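Local coordinates for UPF0045 protein MTH_1187 (Methanothermobacter thermautotrophicus, PDB 1LXN) that is of unknown function but forms homotetramers and, as a member of a thiamine-binding protein family, may bind thiamine or a related small molecule, at residues M1-T13 and M41-L53. Residues are numbered along the deposited sequence; the frame is centred on the assembly and turned at random.
Sequences MITAELTVIPLGT and MGTLLEAEDLDEL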
HETATM    1  N   MSE A   1     -12.144  -6.828   7.667  1.00 38.98           N
HETATM    2  CA  MSE A   1     -10.732  -7.169   7.309  1.00 38.86           C
HETATM    3  C   MSE A   1     -10.460  -7.184   5.805  1.00 34.38           C
HETATM    4  O   MSE A   1     -10.703  -8.184   5.130  1.00 34.46           O
HETATM    5  CB  MSE A   1     -10.349  -8.530   7.891  1.00 45.08           C
HETATM    6  CG  MSE A   1      -8.953  -8.984   7.491  1.00 52.27           C
HETATM    7 SE   MSE A   1      -7.624  -7.612   7.833  1.00 68.10          SE
HETATM    8  CE  MSE A   1      -7.332  -7.941   9.725  1.00 61.83           C
ATOM      9  N   ILE A   2      -9.940  -6.077   5.290  1.00 28.88           N
ATOM     10  CA  ILE A   2      -9.627  -5.963   3.868  1.00 25.18           C
ATOM     11  C   ILE A   2      -8.107  -6.006   3.669  1.00 24.45           C
ATOM     12  O   ILE A   2      -7.361  -5.373   4.420  1.00 22.45           O
ATOM     13  CB  ILE A   2     -10.161  -4.622   3.291  1.00 24.38           C
ATOM     14  CG1 ILE A   2     -11.661  -4.498   3.555  1.00 25.40           C
ATOM     15  CG2 ILE A   2      -9.891  -4.542   1.801  1.00 22.12           C
ATOM     16  CD1 ILE A   2     -12.259  -3.161   3.122  1.00 25.63           C
ATOM     17  N   THR A   3      -7.649  -6.765   2.677  1.00 22.23           N
ATOM     18  CA  THR A   3      -6.215  -6.830   2.383  1.00 21.68           C
ATOM     19  C   THR A   3      -5.966  -6.145   1.045  1.00 21.36           C
ATOM     20  O   THR A   3      -6.793  -6.209   0.129  1.00 20.04           O
ATOM     21  CB  THR A   3      -5.675  -8.287   2.307  1.00 21.23           C
ATOM     22  OG1 THR A   3      -6.476  -9.056   1.398  1.00 20.66           O
ATOM     23  CG2 THR A   3      -5.672  -8.934   3.691  1.00 20.39           C
ATOM     24  N   ALA A   4      -4.821  -5.490   0.927  1.00 20.69           N
ATOM     25  CA  ALA A   4      -4.504  -4.780  -0.297  1.00 20.28           C
ATOM     26  C   ALA A   4      -3.011  -4.583  -0.464  1.00 19.00           C
ATOM     27  O   ALA A   4      -2.227  -4.861   0.443  1.00 19.31           O
ATOM     28  CB  ALA A   4      -5.205  -3.415  -0.293  1.00 19.13           C
ATOM     29  N   GLU A   5      -2.632  -4.103  -1.639  1.00 19.84           N
ATOM     30  CA  GLU A   5      -1.244  -3.806  -1.941  1.00 20.64           C
ATOM     31  C   GLU A   5      -1.204  -2.472  -2.663  1.00 19.51           C
ATOM     32  O   GLU A   5      -2.006  -2.216  -3.564  1.00 19.18           O
ATOM     33  CB  GLU A   5      -0.610  -4.880  -2.825  1.00 22.43           C
ATOM     34  CG  GLU A   5       0.814  -4.524  -3.209  1.00 27.48           C
ATOM     35  CD  GLU A   5       1.572  -5.679  -3.827  1.00 33.39           C
ATOM     36  OE1 GLU A   5       2.762  -5.486  -4.158  1.00 35.78           O
ATOM     37  OE2 GLU A   5       0.986  -6.772  -3.981  1.00 35.19           O
ATOM     38  N   LEU A   6      -0.260  -1.628  -2.270  1.00 19.09           N
ATOM     39  CA  LEU A   6      -0.129  -0.311  -2.865  1.00 17.48           C
ATOM     40  C   LEU A   6       1.287  -0.022  -3.336  1.00 19.50           C
ATOM     41  O   LEU A   6       2.252  -0.277  -2.616  1.00 15.25           O
ATOM     42  CB  LEU A   6      -0.532   0.750  -1.840  1.00 17.03           C
ATOM     43  CG  LEU A   6      -0.243   2.195  -2.246  1.00 20.10           C
ATOM     44  CD1 LEU A   6      -1.207   2.630  -3.352  1.00 17.14           C
ATOM     45  CD2 LEU A   6      -0.375   3.089  -1.019  1.00 19.04           C
ATOM     46  N   THR A   7       1.404   0.506  -4.551  1.00 19.68           N
ATOM     47  CA  THR A   7       2.703   0.884  -5.085  1.00 21.91           C
ATOM     48  C   THR A   7       2.523   2.286  -5.657  1.00 21.61           C
ATOM     49  O   THR A   7       1.658   2.515  -6.505  1.00 22.73           O
ATOM     50  CB  THR A   7       3.188  -0.057  -6.217  1.00 24.10           C
ATOM     51  OG1 THR A   7       2.491   0.258  -7.428  1.00 31.92           O
ATOM     52  CG2 THR A   7       2.919  -1.518  -5.864  1.00 25.67           C
ATOM     53  N   VAL A   8       3.309   3.229  -5.152  1.00 20.22           N
ATOM     54  CA  VAL A   8       3.263   4.605  -5.624  1.00 21.33           C
ATOM     55  C   VAL A   8       4.605   4.796  -6.313  1.00 22.21           C
ATOM     56  O   VAL A   8       5.647   4.757  -5.665  1.00 24.45           O
ATOM     57  CB  VAL A   8       3.130   5.600  -4.455  1.00 21.46           C
ATOM     58  CG1 VAL A   8       2.977   7.018  -4.994  1.00 19.99           C
ATOM     59  CG2 VAL A   8       1.933   5.231  -3.589  1.00 18.92           C
ATOM     60  N   ILE A   9       4.581   4.987  -7.626  1.00 20.82           N
ATOM     61  CA  ILE A   9       5.812   5.128  -8.388  1.00 19.92           C
ATOM     62  C   ILE A   9       5.938   6.476  -9.088  1.00 19.79           C
ATOM     63  O   ILE A   9       5.207   6.771 -10.024  1.00 19.43           O
ATOM     64  CB  ILE A   9       5.917   4.009  -9.457  1.00 19.82           C
ATOM     65  CG1 ILE A   9       5.691   2.639  -8.805  1.00 19.31           C
ATOM     66  CG2 ILE A   9       7.281   4.050 -10.130  1.00 19.55           C
ATOM     67  CD1 ILE A   9       5.710   1.467  -9.781  1.00 20.58           C
ATOM     68  N   PRO A  10       6.862   7.324  -8.621  1.00 19.74           N
ATOM     69  CA  PRO A  10       7.029   8.630  -9.266  1.00 18.67           C
ATOM     70  C   PRO A  10       7.776   8.413 -10.577  1.00 17.90           C
ATOM     71  O   PRO A  10       8.688   7.589 -10.642  1.00 16.16           O
ATOM     72  CB  PRO A  10       7.841   9.419  -8.241  1.00 18.77           C
ATOM     73  CG  PRO A  10       8.679   8.346  -7.581  1.00 19.11           C
ATOM     74  CD  PRO A  10       7.692   7.209  -7.408  1.00 18.39           C
ATOM     75  N   LEU A  11       7.373   9.136 -11.617  1.00 18.16           N
ATOM     76  CA  LEU A  11       7.994   9.017 -12.933  1.00 19.31           C
ATOM     77  C   LEU A  11       8.737  10.304 -13.327  1.00 20.55           C
ATOM     78  O   LEU A  11       8.334  11.401 -12.950  1.00 20.88           O
ATOM     79  CB  LEU A  11       6.915   8.701 -13.973  1.00 20.07           C
ATOM     80  CG  LEU A  11       6.001   7.502 -13.679  1.00 20.50           C
ATOM     81  CD1 LEU A  11       4.979   7.348 -14.800  1.00 18.53           C
ATOM     82  CD2 LEU A  11       6.842   6.233 -13.555  1.00 17.03           C
ATOM     83  N   GLY A  12       9.814  10.164 -14.096  1.00 21.14           N
ATOM     84  CA  GLY A  12      10.585  11.324 -14.514  1.00 22.96           C
ATOM     85  C   GLY A  12      11.339  11.941 -13.349  1.00 25.25           C
ATOM     86  O   GLY A  12      11.547  13.150 -13.293  1.00 26.16           O
ATOM     87  N   THR A  13      11.764  11.085 -12.430  1.00 24.10           N
ATOM     88  CA  THR A  13      12.475  11.473 -11.215  1.00 25.71           C
ATOM     89  C   THR A  13      13.960  11.832 -11.417  1.00 25.80           C
ATOM     90  O   THR A  13      14.565  12.498 -10.575  1.00 24.27           O
ATOM     91  CB  THR A  13      12.310  10.320 -10.172  1.00 25.48           C
ATOM     92  OG1 THR A  13      11.109  10.543  -9.417  1.00 28.66           O
ATOM     93  CG2 THR A  13      13.489  10.211  -9.246  1.00 30.10           C
HETATM   94  N   MSE A  41       7.905  -5.607  -3.513  1.00 24.20           N
HETATM   95  CA  MSE A  41       7.252  -5.078  -4.711  1.00 25.79           C
HETATM   96  C   MSE A  41       6.111  -4.097  -4.456  1.00 25.46           C
HETATM   97  O   MSE A  41       5.346  -3.789  -5.366  1.00 27.56           O
HETATM   98  CB  MSE A  41       6.733  -6.237  -5.567  1.00 26.96           C
HETATM   99  CG  MSE A  41       7.831  -7.125  -6.165  1.00 27.91           C
HETATM  100 SE   MSE A  41       8.982  -6.170  -7.408  1.00 34.32          SE
HETATM  101  CE  MSE A  41       7.746  -5.961  -8.889  1.00 25.56           C
ATOM    102  N   GLY A  42       6.005  -3.606  -3.226  1.00 26.01           N
ATOM    103  CA  GLY A  42       4.945  -2.675  -2.874  1.00 23.50           C
ATOM    104  C   GLY A  42       4.572  -2.847  -1.413  1.00 24.30           C
ATOM    105  O   GLY A  42       5.011  -3.808  -0.771  1.00 26.94           O
ATOM    106  N   THR A  43       3.776  -1.926  -0.876  1.00 22.47           N
ATOM    107  CA  THR A  43       3.366  -2.007   0.520  1.00 22.14           C
ATOM    108  C   THR A  43       2.033  -2.748   0.706  1.00 23.40           C
ATOM    109  O   THR A  43       1.028  -2.426   0.068  1.00 22.14           O
ATOM    110  CB  THR A  43       3.256  -0.600   1.148  1.00 22.62           C
ATOM    111  OG1 THR A  43       4.518   0.064   1.042  1.00 23.36           O
ATOM    112  CG2 THR A  43       2.888  -0.694   2.621  1.00 20.95           C
ATOM    113  N   LEU A  44       2.048  -3.753   1.578  1.00 22.30           N
ATOM    114  CA  LEU A  44       0.867  -4.551   1.886  1.00 21.59           C
ATOM    115  C   LEU A  44       0.041  -3.811   2.937  1.00 22.11           C
ATOM    116  O   LEU A  44       0.592  -3.169   3.822  1.00 22.16           O
ATOM    117  CB  LEU A  44       1.301  -5.920   2.417  1.00 20.94           C
ATOM    118  CG  LEU A  44       1.655  -7.050   1.435  1.00 22.78           C
ATOM    119  CD1 LEU A  44       2.145  -6.502   0.125  1.00 22.14           C
ATOM    120  CD2 LEU A  44       2.694  -7.964   2.072  1.00 21.22           C
ATOM    121  N   LEU A  45      -1.281  -3.897   2.838  1.00 22.84           N
ATOM    122  CA  LEU A  45      -2.151  -3.203   3.780  1.00 22.29           C
ATOM    123  C   LEU A  45      -3.318  -4.043   4.281  1.00 21.56           C
ATOM    124  O   LEU A  45      -3.759  -4.989   3.626  1.00 20.37           O
ATOM    125  CB  LEU A  45      -2.732  -1.943   3.123  1.00 22.66           C
ATOM    126  CG  LEU A  45      -1.778  -0.889   2.543  1.00 23.71           C
ATOM    127  CD1 LEU A  45      -2.542   0.027   1.592  1.00 21.39           C
ATOM    128  CD2 LEU A  45      -1.151  -0.086   3.674  1.00 20.75           C
ATOM    129  N   GLU A  46      -3.811  -3.670   5.455  1.00 19.94           N
ATOM    130  CA  GLU A  46      -4.979  -4.299   6.058  1.00 21.84           C
ATOM    131  C   GLU A  46      -5.793  -3.130   6.602  1.00 20.95           C
ATOM    132  O   GLU A  46      -5.255  -2.237   7.270  1.00 19.11           O
ATOM    133  CB  GLU A  46      -4.601  -5.240   7.199  1.00 21.51           C
ATOM    134  CG  GLU A  46      -3.764  -6.423   6.778  1.00 25.17           C
ATOM    135  CD  GLU A  46      -3.471  -7.346   7.943  1.00 28.66           C
ATOM    136  OE1 GLU A  46      -3.562  -6.875   9.095  1.00 29.89           O
ATOM    137  OE2 GLU A  46      -3.141  -8.529   7.708  1.00 28.64           O
ATOM    138  N   ALA A  47      -7.082  -3.124   6.296  1.00 20.79           N
ATOM    139  CA  ALA A  47      -7.957  -2.052   6.747  1.00 20.97           C
ATOM    140  C   ALA A  47      -9.275  -2.651   7.205  1.00 23.02           C
ATOM    141  O   ALA A  47      -9.616  -3.770   6.825  1.00 22.74           O
ATOM    142  CB  ALA A  47      -8.192  -1.060   5.604  1.00 18.41           C
ATOM    143  N   GLU A  48     -10.010  -1.906   8.023  1.00 25.85           N
ATOM    144  CA  GLU A  48     -11.297  -2.361   8.531  1.00 27.71           C
ATOM    145  C   GLU A  48     -12.442  -1.961   7.610  1.00 26.43           C
ATOM    146  O   GLU A  48     -13.531  -2.522   7.688  1.00 24.99           O
ATOM    147  CB  GLU A  48     -11.549  -1.783   9.924  1.00 31.80           C
ATOM    148  CG  GLU A  48     -10.788  -2.473  11.039  1.00 38.29           C
ATOM    149  CD  GLU A  48     -10.952  -1.757  12.371  1.00 43.88           C
ATOM    150  OE1 GLU A  48     -10.604  -2.357  13.413  1.00 46.81           O
ATOM    151  OE2 GLU A  48     -11.423  -0.593  12.372  1.00 45.48           O
ATOM    152  N   ASP A  49     -12.209  -0.978   6.752  1.00 24.98           N
ATOM    153  CA  ASP A  49     -13.246  -0.543   5.825  1.00 24.32           C
ATOM    154  C   ASP A  49     -12.639   0.148   4.613  1.00 22.18           C
ATOM    155  O   ASP A  49     -11.499   0.602   4.650  1.00 21.21           O
ATOM    156  CB  ASP A  49     -14.252   0.376   6.533  1.00 26.53           C
ATOM    157  CG  ASP A  49     -13.607   1.618   7.118  1.00 28.13           C
ATOM    158  OD1 ASP A  49     -13.302   2.559   6.361  1.00 29.31           O
ATOM    159  OD2 ASP A  49     -13.401   1.650   8.344  1.00 33.73           O
ATOM    160  N   LEU A  50     -13.408   0.217   3.538  1.00 21.43           N
ATOM    161  CA  LEU A  50     -12.944   0.823   2.301  1.00 22.18           C
ATOM    162  C   LEU A  50     -12.613   2.297   2.411  1.00 21.66           C
ATOM    163  O   LEU A  50     -11.690   2.767   1.747  1.00 20.65           O
ATOM    164  CB  LEU A  50     -13.973   0.598   1.190  1.00 23.95           C
ATOM    165  CG  LEU A  50     -14.004  -0.852   0.709  1.00 28.39           C
ATOM    166  CD1 LEU A  50     -15.226  -1.103  -0.169  1.00 30.55           C
ATOM    167  CD2 LEU A  50     -12.707  -1.142  -0.044  1.00 27.48           C
ATOM    168  N   ASP A  51     -13.357   3.026   3.243  1.00 21.12           N
ATOM    169  CA  ASP A  51     -13.098   4.450   3.422  1.00 20.06           C
ATOM    170  C   ASP A  51     -11.671   4.711   3.922  1.00 20.62           C
ATOM    171  O   ASP A  51     -10.956   5.510   3.325  1.00 20.24           O
ATOM    172  CB  ASP A  51     -14.113   5.081   4.391  1.00 21.55           C
ATOM    173  CG  ASP A  51     -15.461   5.379   3.729  1.00 24.09           C
ATOM    174  OD1 ASP A  51     -15.520   5.474   2.484  1.00 25.85           O
ATOM    175  OD2 ASP A  51     -16.465   5.541   4.457  1.00 26.91           O
ATOM    176  N   GLU A  52     -11.257   4.044   5.001  1.00 19.25           N
ATOM    177  CA  GLU A  52      -9.907   4.237   5.544  1.00 21.30           C
ATOM    178  C   GLU A  52      -8.848   3.917   4.501  1.00 22.46           C
ATOM    179  O   GLU A  52      -7.888   4.673   4.322  1.00 21.15           O
ATOM    180  CB  GLU A  52      -9.644   3.347   6.764  1.00 22.65           C
ATOM    181  CG  GLU A  52     -10.128   3.898   8.082  1.00 30.24           C
ATOM    182  CD  GLU A  52      -9.591   5.288   8.400  1.00 28.51           C
ATOM    183  OE1 GLU A  52      -8.380   5.442   8.692  1.00 25.94           O
ATOM    184  OE2 GLU A  52     -10.407   6.228   8.356  1.00 29.01           O
ATOM    185  N   LEU A  53      -9.017   2.779   3.832  1.00 21.40           N
ATOM    186  CA  LEU A  53      -8.078   2.364   2.804  1.00 20.69           C
ATOM    187  C   LEU A  53      -7.928   3.440   1.725  1.00 20.07           C
ATOM    188  O   LEU A  53      -6.806   3.834   1.400  1.00 20.32           O
ATOM    189  CB  LEU A  53      -8.525   1.041   2.176  1.00 18.83           C
ATOM    190  CG  LEU A  53      -7.613   0.466   1.088  1.00 21.22           C
ATOM    191  CD1 LEU A  53      -6.185   0.319   1.603  1.00 21.00           C
ATOM    192  CD2 LEU A  53      -8.154  -0.889   0.656  1.00 24.30           C
TER
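Ile2, Ala4 and Leu6 pair with Ala47, Leu45 and Thr43 as the antiparallel hydrogen-bonded pairs of strands 2-10 and 42-47, whose N-to-C directions make an angle of 154°. Each pair exchanges two backbone bonds; the straightest, Ile2 N to Ala47 O, is 2.8 Å long. Thr3 with Glu46 and Glu5 with Leu44 are the non-hydrogen-bonded pairs between them.

The face with Ile2, Ala4 and Leu6 is largely apolar and lies under helix 50-66. Ile2 has CG1 beside its backbone N (chi1 -56°), and its CD1 reaches the start of that helix, 3.8 Å from Leu50 CG. Leu53 CD2 lies 4.0 Å from Ala4 CB. Further along, Leu45 CD1 meets Leu6 CB, and Leu6 also touches Val57 and Ala60. The helix is N-capped by Asp49, whose OD1 accepts from Glu52 N at 2.9 Å.

These are the two central strands of the four-stranded antiparallel sheet of a ferredoxin-like (beta-alpha-beta-beta-alpha-beta) alpha+beta fold. Strand 72-79 flanks 2-10, and strand 35-39 flanks 42-47.

On the other face, selenomethionine Met1 folds back, bent at chi2 and chi3, and lays SE 3.9 Å from Glu46 CB. Glu46 OE2 is taken by Leu88 N. The extended Glu5 chain crosses Leu44, with CD 4.1 Å from Leu44 CD1, and its OE2 forms a salt bridge with Lys77. With an alanine here, the Lys77 amine would probably lose its salt-bridge partner, and Leu44 CD1 the aliphatic cover of CG and CD. At Gly42 a CB would collide with Thr7 CG2 and Glu5 OE1.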